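Long-range contacts in beta-glucoside phosphorylase BglX (Unidentified, PDB 5VQE), which acts as a beta-glucoside phosphorylase of glycoside hydrolase family 3, probably passing glucose from beta-glucosides to phosphate through a covalent glycosyl-enzyme: residues I192-D198 and Y223-Y227; E236-H242 and L284-T290; P147-D152 and R163-P169. All coordinates share one frame; numbering follows the deposited sequence.

Overall arrangement
The three contacts line one sugar-binding pocket in the TIM-barrel-type N-terminal domain and show how a barrel assembles a site from separate strand ends and loops. Contacts 1 and 2, with centres about 11 Å apart, share a parallel sheet: strands 191-195 and 237-244 are neighbours in it, and Ile-192 O lies 3.0 Å from Met-239 N. Contact 3 is about 9 Å from contact 1, centre to centre, and Lys-193 O lies 2.8 Å from Ile-149 N. Contacts 2 and 3 do not touch; their centres are about 17 Å apart, and the bound 2-fluoroglucosyl group connects them. Contact 2 carries its covalent attachment, while contacts 1 and 3 supply Lys-193, His-194 and Arg-163 to its hydroxyls.

Contact 1 (I192-D198 and Y223-Y227); sequences IKHFPGD and YGRIY. With G2F (2-deoxy-2-fluoro-alpha-D-glucopyranose), chain B.
Helix 216-232, which leads from strand 191-195 toward its parallel neighbour 237-244, packs against that first strand and the loop after it through two tyrosines one helical turn apart, Tyr-223 and Tyr-227. Tyr-227 meets Phe-195 in a T-shaped stack with centroids 5.3 Å apart. With CG of Phe-195 anti to its own nitrogen (chi1 172°), the edge atom CD2 stands over the centre of the tyrosine ring, and CB of Phe-195 comes 3.8 Å from CZ of Tyr-227. Farther along the same tyrosine, Ile-192 CD1 lies 3.7 Å from Tyr-227 CD2. The segment bears the Lys-His-Phe-Pro-Gly sequence of family 3 enzymes, and cis peptide bonds precede both His-194 and Pro-196. Its opposite side serves the sugar: His-194 NE2 shares a nearly straight hydrogen bond of 2.8 Å with O3, and Lys-193 NZ donates to both O3 and O4. Asp-150 holds ND1 of His-194, while Glu-146 and the carbonyl of Tyr-145 take Lys-193 NZ. Beyond the stack, Tyr-223 OH donates to Asp-198 O at 2.6 Å, approaching from above the carbonyl plane. Gly-197 CA rests 3.5 Å from Tyr-223 CE1, where any side chain would run into the ring.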
loop_
_atom_site.group_PDB
_atom_site.type_symbol
_atom_site.label_atom_id
_atom_site.label_comp_id
_atom_site.label_asym_id
_atom_site.label_seq_id
_atom_site.Cartn_x
_atom_site.Cartn_y
_atom_site.Cartn_z
ATOM N N ILE A 192 -6.939 4.920 6.698
ATOM C CA ILE A 192 -6.868 5.702 5.468
ATOM C C ILE A 192 -5.549 6.463 5.431
ATOM O O ILE A 192 -5.148 7.088 6.421
ATOM C CB ILE A 192 -8.080 6.640 5.331
ATOM C CG1 ILE A 192 -8.295 7.497 6.590
ATOM C CG2 ILE A 192 -9.325 5.823 4.981
ATOM C CD1 ILE A 192 -9.464 8.496 6.454
ATOM N N LYS A 193 -4.862 6.389 4.287
ATOM C CA LYS A 193 -3.537 6.970 4.088
ATOM C C LYS A 193 -3.426 7.384 2.627
ATOM O O LYS A 193 -4.190 6.907 1.786
ATOM C CB LYS A 193 -2.432 5.971 4.481
ATOM C CG LYS A 193 -2.328 4.727 3.592
ATOM C CD LYS A 193 -1.314 3.728 4.159
ATOM C CE LYS A 193 -0.985 2.622 3.172
ATOM N NZ LYS A 193 -0.134 1.535 3.757
ATOM N N HIS A 194 -2.486 8.280 2.296
ATOM C CA HIS A 194 -1.507 8.924 3.174
ATOM C C HIS A 194 -1.849 10.416 3.330
ATOM O O HIS A 194 -1.731 11.179 2.380
ATOM C CB HIS A 194 -0.098 8.797 2.585
ATOM C CG HIS A 194 0.330 7.385 2.309
ATOM N ND1 HIS A 194 0.071 6.749 1.112
ATOM C CD2 HIS A 194 1.020 6.497 3.064
ATOM C CE1 HIS A 194 0.572 5.525 1.146
ATOM N NE2 HIS A 194 1.158 5.347 2.317
ATOM N N PHE A 195 -2.273 10.821 4.500
ATOM C CA PHE A 195 -2.760 12.180 4.690
ATOM C C PHE A 195 -1.580 13.148 4.794
ATOM O O PHE A 195 -0.592 12.848 5.472
ATOM C CB PHE A 195 -3.621 12.236 5.945
ATOM C CG PHE A 195 -4.034 13.625 6.358
ATOM C CD1 PHE A 195 -3.301 14.323 7.298
ATOM C CD2 PHE A 195 -5.189 14.205 5.846
ATOM C CE1 PHE A 195 -3.682 15.591 7.692
ATOM C CE2 PHE A 195 -5.571 15.478 6.238
ATOM C CZ PHE A 195 -4.812 16.166 7.157
ATOM N N PRO A 196 -1.658 14.338 4.170
ATOM C CA PRO A 196 -2.765 15.012 3.488
ATOM C C PRO A 196 -2.966 14.668 2.015
ATOM O O PRO A 196 -3.787 15.320 1.367
ATOM C CB PRO A 196 -2.387 16.490 3.635
ATOM C CG PRO A 196 -0.928 16.480 3.535
ATOM C CD PRO A 196 -0.519 15.253 4.340
ATOM N N GLY A 197 -2.230 13.691 1.491
ATOM C CA GLY A 197 -2.543 13.155 0.184
ATOM C C GLY A 197 -1.376 13.064 -0.770
ATOM O O GLY A 197 -0.882 14.084 -1.261
ATOM N N ASP A 198 -0.935 11.846 -1.069
ATOM C CA ASP A 198 0.074 11.696 -2.097
ATOM C C ASP A 198 -0.578 11.712 -3.480
ATOM O O ASP A 198 -1.800 11.581 -3.631
ATOM C CB ASP A 198 0.874 10.412 -1.894
ATOM C CG ASP A 198 2.330 10.573 -2.299
ATOM O OD1 ASP A 198 2.615 11.455 -3.144
ATOM O OD2 ASP A 198 3.192 9.848 -1.756
ATOM N N TYR A 223 -8.841 15.868 -2.470
ATOM C CA TYR A 223 -8.423 15.095 -1.298
ATOM C C TYR A 223 -9.375 15.299 -0.124
ATOM O O TYR A 223 -9.777 14.334 0.538
ATOM C CB TYR A 223 -6.990 15.468 -0.903
ATOM C CG TYR A 223 -5.981 14.935 -1.881
ATOM C CD1 TYR A 223 -5.448 13.659 -1.735
ATOM C CD2 TYR A 223 -5.587 15.686 -2.980
ATOM C CE1 TYR A 223 -4.531 13.162 -2.650
ATOM C CE2 TYR A 223 -4.673 15.189 -3.893
ATOM C CZ TYR A 223 -4.154 13.928 -3.720
ATOM O OH TYR A 223 -3.247 13.435 -4.632
ATOM N N GLY A 224 -9.746 16.548 0.158
ATOM C CA GLY A 224 -10.641 16.801 1.274
ATOM C C GLY A 224 -11.976 16.092 1.121
ATOM O O GLY A 224 -12.520 15.556 2.089
ATOM N N ARG A 225 -12.509 16.062 -0.101
ATOM C CA ARG A 225 -13.756 15.349 -0.349
ATOM C C ARG A 225 -13.623 13.866 -0.031
ATOM O O ARG A 225 -14.533 13.266 0.550
ATOM C CB ARG A 225 -14.175 15.540 -1.803
ATOM C CG ARG A 225 -15.492 14.884 -2.172
ATOM C CD ARG A 225 -15.823 15.155 -3.632
ATOM N NE ARG A 225 -16.974 14.387 -4.096
ATOM C CZ ARG A 225 -18.242 14.760 -3.936
ATOM N NH1 ARG A 225 -18.535 15.893 -3.313
ATOM N NH2 ARG A 225 -19.222 13.996 -4.391
ATOM N N ILE A 226 -12.499 13.259 -0.410
ATOM C CA ILE A 226 -12.289 11.832 -0.160
ATOM C C ILE A 226 -12.135 11.567 1.333
ATOM O O ILE A 226 -12.787 10.677 1.895
ATOM C CB ILE A 226 -11.065 11.329 -0.946
ATOM C CG1 ILE A 226 -11.283 11.521 -2.448
ATOM C CG2 ILE A 226 -10.791 9.863 -0.631
ATOM C CD1 ILE A 226 -10.058 11.228 -3.271
ATOM N N TYR A 227 -11.257 12.318 1.997
ATOM C CA TYR A 227 -11.083 12.117 3.432
ATOM C C TYR A 227 -12.404 12.287 4.175
ATOM O O TYR A 227 -12.755 11.457 5.023
ATOM C CB TYR A 227 -9.999 13.056 3.967
ATOM C CG TYR A 227 -8.640 12.439 3.765
ATOM C CD1 TYR A 227 -7.888 12.714 2.630
ATOM C CD2 TYR A 227 -8.139 11.517 4.681
ATOM C CE1 TYR A 227 -6.665 12.114 2.429
ATOM C CE2 TYR A 227 -6.911 10.918 4.488
ATOM C CZ TYR A 227 -6.187 11.208 3.362
ATOM O OH TYR A 227 -4.976 10.599 3.169
HETATM C C1 G2F B . 5.007 4.522 5.751
HETATM C C2 G2F B . 4.293 4.250 4.387
HETATM C C3 G2F B . 2.911 3.598 4.691
HETATM C C4 G2F B . 3.143 2.328 5.566
HETATM C C5 G2F B . 3.896 2.763 6.869
HETATM C C6 G2F B . 4.229 1.508 7.770
HETATM O O3 G2F B . 2.380 3.142 3.474
HETATM O O4 G2F B . 1.882 1.857 5.963
HETATM O O5 G2F B . 5.137 3.336 6.496
HETATM O O6 G2F B . 4.886 0.558 6.980
HETATM F F2 G2F B . 4.092 5.413 3.730
#

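Contact 2 (E236-H242 and L284-T290); sequences ETLMSAH and LICTDAT. With G2F (2-deoxy-2-fluoro-alpha-D-glucopyranose), chain B.
Asp-288 is joined by OD1 to C1 of the 2-fluoroglucosyl group, a covalent bond of 1.4 Å, and this same oxygen meets Met-239 from the neighbouring strand. The sulfur SD of Met-239 lies 3.5 Å from Asp-288 OD1. A bend at the end of the methionine (chi3 -74°) turns CE toward the sugar, 3.5 Å from O4. Ala-289 N also gives OD1 a weak hydrogen bond.

The next shell fixes the chain around Asp-288. Its backbone N donates to Ser-240 O at 2.9 Å, and CG stands anti to that nitrogen (chi1 -168°), which carries the acyl group, now an ester, to the sugar. His-242 crosses this side chain at about a right angle, its NE2 3.6 Å from Asp-288 CB. The same NE2 donates to Ala-289 O at 2.8 Å, coming from above the carbonyl plane. Ser-265 holds the other ring nitrogen, ND1, and so limits turning of the imidazole. Thr-287 OG1 bonds to Asp-288 O.

Farther out lies the support for all of this: strands 237-240 and 284-287 run parallel, with Leu-238 and Ser-240 donating to the neighbouring strand, Cys-286 donating back to Leu-238, and Leu-284 to Glu-236 just ahead of Thr-237. Side chains alternate, so Met-239 and Cys-286 share the face that leads to the sugar, while Leu-238, Ser-240 and Ile-285 pack on helix 268-278. Asp-288 lies on the C-terminal side of strand 284-287, where barrel strands lead into the site.

The alpha linkage to Asp-288 is what a double-displacement reaction on a beta-glucoside would leave, consistent with Asp-288 as the nucleophile of a retaining mechanism and with fluorine at C2 slowing release of the trapped sugar.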
loop_
_atom_site.group_PDB
_atom_site.type_symbol
_atom_site.label_atom_id
_atom_site.label_comp_id
_atom_site.label_asym_id
_atom_site.label_seq_id
_atom_site.Cartn_x
_atom_site.Cartn_y
_atom_site.Cartn_z
ATOM N N GLU A 236 -11.574 3.967 11.055
ATOM C CA GLU A 236 -11.177 3.879 12.455
ATOM C C GLU A 236 -9.887 4.640 12.724
ATOM O O GLU A 236 -9.767 5.303 13.759
ATOM C CB GLU A 236 -11.017 2.424 12.872
ATOM C CG GLU A 236 -12.304 1.619 12.794
ATOM C CD GLU A 236 -12.542 0.987 11.443
ATOM O OE1 GLU A 236 -11.738 1.214 10.506
ATOM O OE2 GLU A 236 -13.549 0.256 11.318
ATOM N N THR A 237 -8.920 4.555 11.812
ATOM C CA THR A 237 -7.622 5.173 12.009
ATOM C C THR A 237 -7.208 5.861 10.716
ATOM O O THR A 237 -7.742 5.578 9.636
ATOM C CB THR A 237 -6.546 4.158 12.440
ATOM O OG1 THR A 237 -6.067 3.419 11.304
ATOM C CG2 THR A 237 -7.085 3.181 13.502
ATOM N N LEU A 238 -6.256 6.778 10.852
ATOM C CA LEU A 238 -5.738 7.573 9.750
ATOM C C LEU A 238 -4.232 7.705 9.918
ATOM O O LEU A 238 -3.736 7.868 11.038
ATOM C CB LEU A 238 -6.414 8.949 9.715
ATOM C CG LEU A 238 -5.909 9.997 8.723
ATOM C CD1 LEU A 238 -7.064 10.861 8.268
ATOM C CD2 LEU A 238 -4.820 10.862 9.347
ATOM N N MET A 239 -3.507 7.630 8.813
ATOM C CA MET A 239 -2.052 7.727 8.840
ATOM C C MET A 239 -1.630 9.079 8.282
ATOM O O MET A 239 -1.884 9.386 7.110
ATOM C CB MET A 239 -1.399 6.591 8.055
ATOM C CG MET A 239 0.123 6.614 8.138
ATOM S SD MET A 239 0.920 5.214 7.339
ATOM C CE MET A 239 0.586 3.915 8.501
ATOM N N SER A 240 -0.988 9.879 9.126
ATOM C CA SER A 240 -0.475 11.188 8.740
ATOM C C SER A 240 0.962 11.041 8.258
ATOM O O SER A 240 1.844 10.627 9.020
ATOM C CB SER A 240 -0.566 12.158 9.921
ATOM O OG SER A 240 -0.211 13.480 9.524
ATOM N N ALA A 241 1.199 11.371 6.999
ATOM C CA ALA A 241 2.448 11.037 6.337
ATOM C C ALA A 241 3.322 12.275 6.203
ATOM O O ALA A 241 2.976 13.368 6.651
ATOM C CB ALA A 241 2.171 10.392 4.981
ATOM N N HIS A 242 4.476 12.088 5.571
ATOM C CA HIS A 242 5.519 13.109 5.561
ATOM C C HIS A 242 5.406 13.982 4.320
ATOM O O HIS A 242 6.361 14.214 3.581
ATOM C CB HIS A 242 6.877 12.435 5.666
ATOM C CG HIS A 242 6.905 11.332 6.674
ATOM N ND1 HIS A 242 6.431 11.489 7.958
ATOM C CD2 HIS A 242 7.322 10.046 6.580
ATOM C CE1 HIS A 242 6.563 10.349 8.615
ATOM N NE2 HIS A 242 7.098 9.457 7.800
ATOM N N LEU A 284 -8.221 7.274 15.499
ATOM C CA LEU A 284 -6.808 7.262 15.859
ATOM C C LEU A 284 -5.954 7.795 14.713
ATOM O O LEU A 284 -6.105 7.368 13.563
ATOM C CB LEU A 284 -6.382 5.836 16.214
ATOM C CG LEU A 284 -5.057 5.575 16.949
ATOM C CD1 LEU A 284 -4.963 4.123 17.332
ATOM C CD2 LEU A 284 -3.836 5.891 16.100
ATOM N N ILE A 285 -5.032 8.698 15.030
ATOM C CA ILE A 285 -4.068 9.218 14.063
ATOM C C ILE A 285 -2.705 8.614 14.379
ATOM O O ILE A 285 -2.204 8.749 15.502
ATOM C CB ILE A 285 -3.994 10.754 14.094
ATOM C CG1 ILE A 285 -5.327 11.382 13.700
ATOM C CG2 ILE A 285 -2.895 11.248 13.160
ATOM C CD1 ILE A 285 -5.380 12.883 13.907
ATOM N N CYS A 286 -2.097 7.960 13.399
ATOM C CA CYS A 286 -0.727 7.484 13.534
ATOM C C CYS A 286 0.131 8.122 12.455
ATOM O O CYS A 286 -0.370 8.537 11.404
ATOM C CB CYS A 286 -0.636 5.955 13.458
ATOM S SG CYS A 286 -1.091 5.231 11.866
ATOM N N THR A 287 1.425 8.232 12.731
ATOM C CA THR A 287 2.333 8.740 11.719
ATOM C C THR A 287 2.700 7.628 10.745
ATOM O O THR A 287 2.551 6.437 11.028
ATOM C CB THR A 287 3.608 9.322 12.337
ATOM O OG1 THR A 287 4.435 8.277 12.860
ATOM C CG2 THR A 287 3.288 10.296 13.473
ATOM N N ASP A 288 3.142 8.038 9.564
ATOM C CA ASP A 288 3.891 7.127 8.724
ATOM C C ASP A 288 5.250 6.882 9.371
ATOM O O ASP A 288 5.669 7.613 10.275
ATOM C CB ASP A 288 4.039 7.702 7.318
ATOM C CG ASP A 288 4.553 6.685 6.324
ATOM O OD1 ASP A 288 4.303 5.460 6.518
ATOM O OD2 ASP A 288 5.191 7.146 5.364
ATOM N N ALA A 289 5.927 5.828 8.913
ATOM C CA ALA A 289 7.178 5.380 9.525
ATOM C C ALA A 289 8.153 6.536 9.737
ATOM O O ALA A 289 8.482 7.267 8.795
ATOM C CB ALA A 289 7.818 4.302 8.643
ATOM N N THR A 290 8.635 6.684 10.976
ATOM C CA THR A 290 9.388 7.874 11.371
ATOM C C THR A 290 10.860 7.830 10.984
ATOM O O THR A 290 11.558 8.827 11.196
ATOM C CB THR A 290 9.303 8.103 12.881
ATOM O OG1 THR A 290 10.099 7.125 13.560
ATOM C CG2 THR A 290 7.852 8.041 13.381
HETATM C C1 G2F B . 5.007 4.522 5.751
HETATM C C2 G2F B . 4.293 4.250 4.387
HETATM C C3 G2F B . 2.911 3.598 4.691
HETATM C C4 G2F B . 3.143 2.328 5.566
HETATM C C5 G2F B . 3.896 2.763 6.869
HETATM C C6 G2F B . 4.229 1.508 7.770
HETATM O O3 G2F B . 2.380 3.142 3.474
HETATM O O4 G2F B . 1.882 1.857 5.963
HETATM O O5 G2F B . 5.137 3.336 6.496
HETATM O O6 G2F B . 4.886 0.558 6.980
HETATM F F2 G2F B . 4.092 5.413 3.730
#

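Contact 3 (P147-D152 and R163-P169); sequences PIIDID and RTYGSDP
The carbonyl oxygen of Ile-148 accepts from two waters, and each ties it to the segment 163-169. One, 2.8 Å from Ile-148 O, also donates to Asp-150 O and accepts from the backbone N of Tyr-165. The other donates to Arg-163 O at 2.6 Å and sits above the tyrosine ring toward its rim. Two backbones that run too far apart here to pair directly are thereby bridged. They do pair farther along, where Asp-152 N donates to Gly-166 O at 3.0 Å in a nearly straight bond (169°), with the donor tilted out of the carbonyl plane.

Both segments belong to the long excursion between strand 143-144 and helix 169-184, part of the loop wall of the barrel beside the sugar. Ile-148 packs on the arginine: its CD1 lies over one face of the Arg-163 guanidinium, 3.7 Å from NE. A turn in the arginine chain (chi3 77°) brings that group round. Glu-94 forms a salt bridge with NE, and the carbonyl of Ile-159 accepts from NH1, while NH2 is hydrogen-bonded to O3 of the bound sugar.

Thr-164 forms an ST turn, its OG1 accepting from Gly-166 N at 3.0 Å while bonding to Asn-161 O. Thr-164 OG1 also lies against Asp-152 CB, and Thr-164 CG2 faces Asp-150 CB. A valine in its place would probably leave Gly-166 N without its acceptor and free the turn that presents Gly-166 O to Asp-152. At the far end the side chain of Ile-151 crosses Pro-169 at about a right angle, CD1 4.1 Å from CG of the proline, where helix 169-184 begins.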
loop_
_atom_site.group_PDB
_atom_site.type_symbol
_atom_site.label_atom_id
_atom_site.label_comp_id
_atom_site.label_asym_id
_atom_site.label_seq_id
_atom_site.Cartn_x
_atom_site.Cartn_y
_atom_site.Cartn_z
ATOM N N PRO A 147 -7.188 1.350 3.664
ATOM C CA PRO A 147 -6.850 1.581 2.260
ATOM C C PRO A 147 -6.146 2.890 1.942
ATOM O O PRO A 147 -6.257 3.899 2.634
ATOM C CB PRO A 147 -8.217 1.574 1.585
ATOM C CG PRO A 147 -9.085 2.247 2.596
ATOM C CD PRO A 147 -8.579 1.756 3.946
ATOM N N ILE A 148 -5.416 2.833 0.840
ATOM C CA ILE A 148 -4.770 3.999 0.258
ATOM C C ILE A 148 -5.813 4.795 -0.508
ATOM O O ILE A 148 -6.427 4.285 -1.453
ATOM C CB ILE A 148 -3.614 3.575 -0.656
ATOM C CG1 ILE A 148 -2.490 2.983 0.201
ATOM C CG2 ILE A 148 -3.092 4.755 -1.486
ATOM C CD1 ILE A 148 -1.430 2.273 -0.581
ATOM N N ILE A 149 -6.014 6.046 -0.101
ATOM C CA ILE A 149 -6.964 6.924 -0.769
ATOM C C ILE A 149 -6.219 8.113 -1.357
ATOM O O ILE A 149 -6.790 9.191 -1.542
ATOM C CB ILE A 149 -8.093 7.366 0.182
ATOM C CG1 ILE A 149 -7.529 8.028 1.444
ATOM C CG2 ILE A 149 -8.968 6.170 0.522
ATOM C CD1 ILE A 149 -8.604 8.676 2.311
ATOM N N ASP A 150 -4.940 7.918 -1.673
ATOM C CA ASP A 150 -4.236 8.857 -2.532
ATOM C C ASP A 150 -4.857 8.857 -3.920
ATOM O O ASP A 150 -5.445 7.867 -4.363
ATOM C CB ASP A 150 -2.760 8.491 -2.652
ATOM C CG ASP A 150 -2.045 8.484 -1.320
ATOM O OD1 ASP A 150 -2.386 9.322 -0.462
ATOM O OD2 ASP A 150 -1.127 7.648 -1.152
ATOM N N ILE A 151 -4.710 9.983 -4.612
ATOM C CA ILE A 151 -5.191 10.150 -5.980
ATOM C C ILE A 151 -3.979 10.076 -6.892
ATOM O O ILE A 151 -3.002 10.800 -6.684
ATOM C CB ILE A 151 -5.925 11.494 -6.156
ATOM C CG1 ILE A 151 -7.090 11.625 -5.176
ATOM C CG2 ILE A 151 -6.414 11.651 -7.588
ATOM C CD1 ILE A 151 -7.669 13.033 -5.102
ATOM N N ASP A 152 -4.034 9.212 -7.909
ATOM C CA ASP A 152 -2.911 9.050 -8.836
ATOM C C ASP A 152 -2.954 10.134 -9.916
ATOM O O ASP A 152 -3.040 9.867 -11.115
ATOM C CB ASP A 152 -2.933 7.652 -9.449
ATOM C CG ASP A 152 -1.601 7.253 -10.069
ATOM O OD1 ASP A 152 -0.555 7.796 -9.655
ATOM O OD2 ASP A 152 -1.597 6.370 -10.963
ATOM N N ARG A 163 -0.666 1.338 -6.351
ATOM C CA ARG A 163 -1.137 1.250 -4.973
ATOM C C ARG A 163 -2.441 2.006 -4.762
ATOM O O ARG A 163 -3.073 1.838 -3.710
ATOM C CB ARG A 163 -0.074 1.781 -4.009
ATOM C CG ARG A 163 1.222 0.968 -3.988
ATOM C CD ARG A 163 2.264 1.645 -3.115
ATOM N NE ARG A 163 2.023 1.452 -1.689
ATOM C CZ ARG A 163 2.485 2.256 -0.736
ATOM N NH1 ARG A 163 3.207 3.328 -1.053
ATOM N NH2 ARG A 163 2.214 2.000 0.534
ATOM N N THR A 164 -2.849 2.828 -5.722
ATOM C CA THR A 164 -4.077 3.601 -5.645
ATOM C C THR A 164 -5.179 2.929 -6.455
ATOM O O THR A 164 -4.945 2.022 -7.257
ATOM C CB THR A 164 -3.877 5.030 -6.172
ATOM O OG1 THR A 164 -3.835 5.013 -7.604
ATOM C CG2 THR A 164 -2.603 5.661 -5.636
ATOM N N TYR A 165 -6.402 3.409 -6.240
ATOM C CA TYR A 165 -7.543 3.071 -7.072
ATOM C C TYR A 165 -7.659 3.996 -8.280
ATOM O O TYR A 165 -8.748 4.142 -8.849
ATOM C CB TYR A 165 -8.834 3.105 -6.244
ATOM C CG TYR A 165 -8.852 2.082 -5.136
ATOM C CD1 TYR A 165 -8.822 0.723 -5.418
ATOM C CD2 TYR A 165 -8.888 2.472 -3.804
ATOM C CE1 TYR A 165 -8.824 -0.219 -4.408
ATOM C CE2 TYR A 165 -8.893 1.530 -2.786
ATOM C CZ TYR A 165 -8.857 0.192 -3.097
ATOM O OH TYR A 165 -8.853 -0.740 -2.090
ATOM N N GLY A 166 -6.556 4.613 -8.686
ATOM C CA GLY A 166 -6.534 5.418 -9.887
ATOM C C GLY A 166 -6.648 6.899 -9.609
ATOM O O GLY A 166 -6.274 7.368 -8.531
ATOM N N SER A 167 -7.174 7.648 -10.574
ATOM C CA SER A 167 -7.135 9.102 -10.525
ATOM C C SER A 167 -8.511 9.743 -10.410
ATOM O O SER A 167 -8.605 10.972 -10.455
ATOM C CB SER A 167 -6.414 9.639 -11.763
ATOM O OG SER A 167 -7.074 9.232 -12.950
ATOM N N ASP A 168 -9.580 8.956 -10.259
ATOM C CA ASP A 168 -10.921 9.518 -10.151
ATOM C C ASP A 168 -11.390 9.507 -8.702
ATOM O O ASP A 168 -11.625 8.421 -8.144
ATOM C CB ASP A 168 -11.908 8.746 -11.024
ATOM C CG ASP A 168 -13.320 9.302 -10.923
ATOM O OD1 ASP A 168 -13.528 10.473 -11.295
ATOM O OD2 ASP A 168 -14.222 8.582 -10.451
ATOM N N PRO A 169 -11.578 10.664 -8.066
ATOM C CA PRO A 169 -11.992 10.664 -6.654
ATOM C C PRO A 169 -13.250 9.863 -6.366
ATOM O O PRO A 169 -13.338 9.222 -5.315
ATOM C CB PRO A 169 -12.188 12.157 -6.367
ATOM C CG PRO A 169 -11.207 12.812 -7.241
ATOM C CD PRO A 169 -11.208 12.016 -8.519
HETATM O O HOH W 1 -6.560 5.332 -4.017
HETATM O O HOH W 2 -5.580 1.782 -2.957
HETATM O O HOH W 3 -6.543 0.303 -0.834
#